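Local coordinates for protein transcription factor MBP1 (Magnaporthe oryzae, PDB 4UX5) that is the DNA-binding part of a fungal factor that probably activates RNA polymerase II transcription and here grips DNA through a winged helix-turn-helix domain, at residues A[35-40]-A[83-88]. Sequence-based numbering, arbitrary orientation.
Sequences KEHVMR and YGKYQG. With nucleotides of chain C; nucleotides of chain D.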
loop_
_atom_site.group_PDB
_atom_site.type_symbol
_atom_site.label_atom_id
_atom_site.label_comp_id
_atom_site.label_asym_id
_atom_site.label_seq_id
_atom_site.Cartn_x
_atom_site.Cartn_y
_atom_site.Cartn_z
ATOM N N LYS A 35 2.792 -6.510 -24.831
ATOM C CA LYS A 35 3.267 -5.915 -23.585
ATOM C C LYS A 35 2.234 -5.983 -22.460
ATOM O O LYS A 35 2.580 -5.835 -21.289
ATOM C CB LYS A 35 3.689 -4.462 -23.811
ATOM C CG LYS A 35 5.196 -4.246 -23.753
ATOM C CD LYS A 35 5.555 -2.767 -23.756
ATOM C CE LYS A 35 7.056 -2.568 -23.596
ATOM N NZ LYS A 35 7.430 -1.127 -23.547
ATOM N N GLU A 36 0.971 -6.200 -22.811
ATOM C CA GLU A 36 -0.073 -6.327 -21.798
ATOM C C GLU A 36 0.021 -7.682 -21.110
ATOM O O GLU A 36 0.559 -8.640 -21.670
ATOM C CB GLU A 36 -1.465 -6.148 -22.408
ATOM C CG GLU A 36 -1.623 -4.924 -23.291
ATOM C CD GLU A 36 -3.003 -4.837 -23.913
ATOM O OE1 GLU A 36 -3.987 -4.656 -23.164
ATOM O OE2 GLU A 36 -3.105 -4.958 -25.152
ATOM N N HIS A 37 -0.509 -7.760 -19.894
ATOM C CA HIS A 37 -0.452 -8.995 -19.125
ATOM C C HIS A 37 -1.515 -9.043 -18.034
ATOM O O HIS A 37 -1.985 -8.009 -17.557
ATOM C CB HIS A 37 0.939 -9.174 -18.506
ATOM C CG HIS A 37 1.451 -7.952 -17.810
ATOM N ND1 HIS A 37 2.072 -6.920 -18.481
ATOM C CD2 HIS A 37 1.433 -7.595 -16.505
ATOM C CE1 HIS A 37 2.415 -5.980 -17.618
ATOM N NE2 HIS A 37 2.039 -6.366 -16.412
ATOM N N VAL A 38 -1.900 -10.257 -17.658
ATOM C CA VAL A 38 -2.772 -10.477 -16.513
ATOM C C VAL A 38 -2.198 -11.618 -15.685
ATOM O O VAL A 38 -1.950 -12.704 -16.206
ATOM C CB VAL A 38 -4.219 -10.815 -16.932
ATOM C CG1 VAL A 38 -5.063 -11.142 -15.710
ATOM C CG2 VAL A 38 -4.837 -9.663 -17.717
ATOM N N MET A 39 -1.978 -11.372 -14.398
ATOM C CA MET A 39 -1.348 -12.367 -13.538
ATOM C C MET A 39 -2.358 -13.112 -12.677
ATOM O O MET A 39 -3.281 -12.514 -12.125
ATOM C CB MET A 39 -0.298 -11.712 -12.639
ATOM C CG MET A 39 0.843 -11.050 -13.386
ATOM S SD MET A 39 2.147 -10.489 -12.277
ATOM C CE MET A 39 3.191 -9.584 -13.420
ATOM N N ARG A 40 -2.171 -14.424 -12.576
ATOM C CA ARG A 40 -2.957 -15.254 -11.673
ATOM C C ARG A 40 -2.012 -15.962 -10.707
ATOM O O ARG A 40 -1.058 -16.610 -11.134
ATOM C CB ARG A 40 -3.795 -16.275 -12.450
ATOM C CG ARG A 40 -4.853 -16.966 -11.607
ATOM C CD ARG A 40 -4.906 -18.466 -11.862
ATOM N NE ARG A 40 -5.562 -18.807 -13.121
ATOM C CZ ARG A 40 -5.923 -20.040 -13.463
ATOM N NH1 ARG A 40 -5.696 -21.053 -12.638
ATOM N NH2 ARG A 40 -6.516 -20.263 -14.629
ATOM N N TYR A 83 8.089 -5.769 -6.949
ATOM C CA TYR A 83 8.217 -5.693 -8.397
ATOM C C TYR A 83 6.983 -5.023 -8.988
ATOM O O TYR A 83 5.851 -5.413 -8.694
ATOM C CB TYR A 83 8.424 -7.075 -9.010
ATOM C CG TYR A 83 8.936 -7.010 -10.428
ATOM C CD1 TYR A 83 10.173 -6.447 -10.711
ATOM C CD2 TYR A 83 8.182 -7.501 -11.483
ATOM C CE1 TYR A 83 10.649 -6.377 -12.004
ATOM C CE2 TYR A 83 8.649 -7.438 -12.783
ATOM C CZ TYR A 83 9.884 -6.874 -13.038
ATOM O OH TYR A 83 10.358 -6.805 -14.328
ATOM N N GLY A 84 7.219 -4.007 -9.814
ATOM C CA GLY A 84 6.169 -3.132 -10.307
ATOM C C GLY A 84 4.979 -3.788 -10.978
ATOM O O GLY A 84 3.833 -3.443 -10.694
ATOM N N LYS A 85 5.245 -4.735 -11.870
ATOM C CA LYS A 85 4.190 -5.350 -12.666
ATOM C C LYS A 85 3.290 -6.269 -11.843
ATOM O O LYS A 85 2.176 -6.587 -12.256
ATOM C CB LYS A 85 4.807 -6.116 -13.838
ATOM C CG LYS A 85 5.425 -5.204 -14.886
ATOM C CD LYS A 85 6.519 -5.902 -15.674
ATOM C CE LYS A 85 7.147 -4.952 -16.683
ATOM N NZ LYS A 85 7.594 -3.682 -16.040
ATOM N N TYR A 86 3.769 -6.690 -10.677
ATOM C CA TYR A 86 2.979 -7.540 -9.792
ATOM C C TYR A 86 1.958 -6.716 -9.008
ATOM O O TYR A 86 0.953 -7.248 -8.531
ATOM C CB TYR A 86 3.890 -8.311 -8.830
ATOM C CG TYR A 86 3.152 -9.215 -7.865
ATOM C CD1 TYR A 86 2.789 -10.503 -8.232
ATOM C CD2 TYR A 86 2.821 -8.781 -6.586
ATOM C CE1 TYR A 86 2.113 -11.334 -7.354
ATOM C CE2 TYR A 86 2.144 -9.603 -5.704
ATOM C CZ TYR A 86 1.792 -10.877 -6.092
ATOM O OH TYR A 86 1.120 -11.699 -5.213
ATOM N N GLN A 87 2.216 -5.418 -8.883
ATOM C CA GLN A 87 1.364 -4.534 -8.091
ATOM C C GLN A 87 -0.069 -4.476 -8.602
ATOM O O GLN A 87 -0.336 -4.726 -9.776
ATOM C CB GLN A 87 1.935 -3.118 -8.068
ATOM C CG GLN A 87 3.334 -2.993 -7.508
ATOM C CD GLN A 87 3.795 -1.551 -7.481
ATOM O OE1 GLN A 87 3.722 -0.885 -6.449
ATOM N NE2 GLN A 87 4.255 -1.055 -8.623
ATOM N N GLY A 88 -0.986 -4.126 -7.709
ATOM C CA GLY A 88 -2.380 -3.970 -8.071
ATOM C C GLY A 88 -3.309 -4.495 -6.998
ATOM O O GLY A 88 -2.874 -4.831 -5.898
ATOM P P DG C 8 5.760 -0.648 -15.475
ATOM O OP1 DG C 8 5.462 -1.999 -16.000
ATOM O OP2 DG C 8 5.984 0.481 -16.406
ATOM O "O5'" DG C 8 4.601 -0.224 -14.460
ATOM C "C5'" DG C 8 4.197 -1.128 -13.446
ATOM C "C4'" DG C 8 3.423 -0.417 -12.353
ATOM O "O4'" DG C 8 4.340 0.300 -11.477
ATOM C "C3'" DG C 8 2.410 0.630 -12.838
ATOM O "O3'" DG C 8 1.269 0.570 -12.022
ATOM C "C2'" DG C 8 3.156 1.933 -12.589
ATOM C "C1'" DG C 8 3.807 1.582 -11.268
ATOM N N9 DG C 8 4.858 2.496 -10.844
ATOM C C8 DG C 8 5.524 3.415 -11.614
ATOM N N7 DG C 8 6.409 4.107 -10.947
ATOM C C5 DG C 8 6.315 3.617 -9.651
ATOM C C6 DG C 8 7.028 3.982 -8.485
ATOM O O6 DG C 8 7.911 4.842 -8.364
ATOM N N1 DG C 8 6.624 3.235 -7.380
ATOM C C2 DG C 8 5.656 2.258 -7.403
ATOM N N2 DG C 8 5.398 1.643 -6.239
ATOM N N3 DG C 8 4.982 1.909 -8.489
ATOM C C4 DG C 8 5.363 2.628 -9.571
ATOM P P DC C 9 -0.169 0.224 -12.638
ATOM O OP1 DC C 9 -0.034 -1.026 -13.422
ATOM O OP2 DC C 9 -0.671 1.454 -13.286
ATOM O "O5'" DC C 9 -1.055 -0.070 -11.339
ATOM C "C5'" DC C 9 -0.746 -1.188 -10.510
ATOM C "C4'" DC C 9 -0.560 -0.767 -9.061
ATOM O "O4'" DC C 9 0.659 -0.017 -8.926
ATOM C "C3'" DC C 9 -1.632 0.152 -8.511
ATOM O "O3'" DC C 9 -2.712 -0.621 -8.009
ATOM C "C2'" DC C 9 -0.904 0.898 -7.383
ATOM C "C1'" DC C 9 0.581 0.776 -7.760
ATOM N N1 DC C 9 1.255 2.085 -8.033
ATOM C C2 DC C 9 1.996 2.714 -7.022
ATOM O O2 DC C 9 2.072 2.184 -5.908
ATOM N N3 DC C 9 2.605 3.894 -7.293
ATOM C C4 DC C 9 2.500 4.437 -8.504
ATOM N N4 DC C 9 3.120 5.601 -8.721
ATOM C C5 DC C 9 1.754 3.814 -9.546
ATOM C C6 DC C 9 1.156 2.649 -9.270
ATOM P P DC D 10 12.121 -9.635 -6.826
ATOM O OP1 DC D 10 10.725 -9.178 -7.007
ATOM O OP2 DC D 10 12.380 -11.084 -6.710
ATOM O "O5'" DC D 10 13.036 -9.116 -8.028
ATOM C "C5'" DC D 10 12.448 -8.762 -9.260
ATOM C "C4'" DC D 10 13.374 -7.858 -10.050
ATOM O "O4'" DC D 10 13.574 -6.620 -9.333
ATOM C "C3'" DC D 10 14.770 -8.431 -10.305
ATOM O "O3'" DC D 10 14.942 -8.651 -11.694
ATOM C "C2'" DC D 10 15.737 -7.356 -9.772
ATOM C "C1'" DC D 10 14.847 -6.129 -9.650
ATOM N N1 DC D 10 15.271 -5.175 -8.578
ATOM C C2 DC D 10 15.367 -3.810 -8.869
ATOM O O2 DC D 10 15.100 -3.417 -10.010
ATOM N N3 DC D 10 15.751 -2.954 -7.890
ATOM C C4 DC D 10 16.032 -3.416 -6.671
ATOM N N4 DC D 10 16.406 -2.533 -5.739
ATOM C C5 DC D 10 15.940 -4.804 -6.354
ATOM C C6 DC D 10 15.561 -5.640 -7.329
#
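G84 O, just ahead of the K85 that packs on H37 and M39, is gripped by two donors of one residue: Q87 N at 3.1 Å and Q87 NE2 at 3.2 Å, NE2 coming in on a lone pair in the carbonyl plane. With the Q87 amide so held, NE2 reaches N3 of DG8 of chain C at 3.1 Å, nearly straight (170°), while OE1 accepts from N2 of the same guanine; N3 and N2 are on the guanine's minor-groove edge. G81 N also binds OE1. K85 lies by H37 at CB and CG, with CB 3.8 Å from H37 NE2, and the two side chains cross at about a right angle; the lysine chain leads on to the phosphate, and the bend at chi4 (52°) sets NZ 2.7 Å from OP1 of DG8. H37 ND1 donates to K35 O in the ring plane, which fixes the ring's rotation, and H51 meets that ring edge-to-face. Deeper in, the extended M39 lays CE 3.4 Å from K85 O and SD 4.1 Å from Y86 CD1, an oblique Met-aromatic contact; R41 holds Y86 OH. Strand 36-41 thus backs the loop between strands 77-79 and 88-91, the DNA-contacting wing of a winged helix-turn-helix domain.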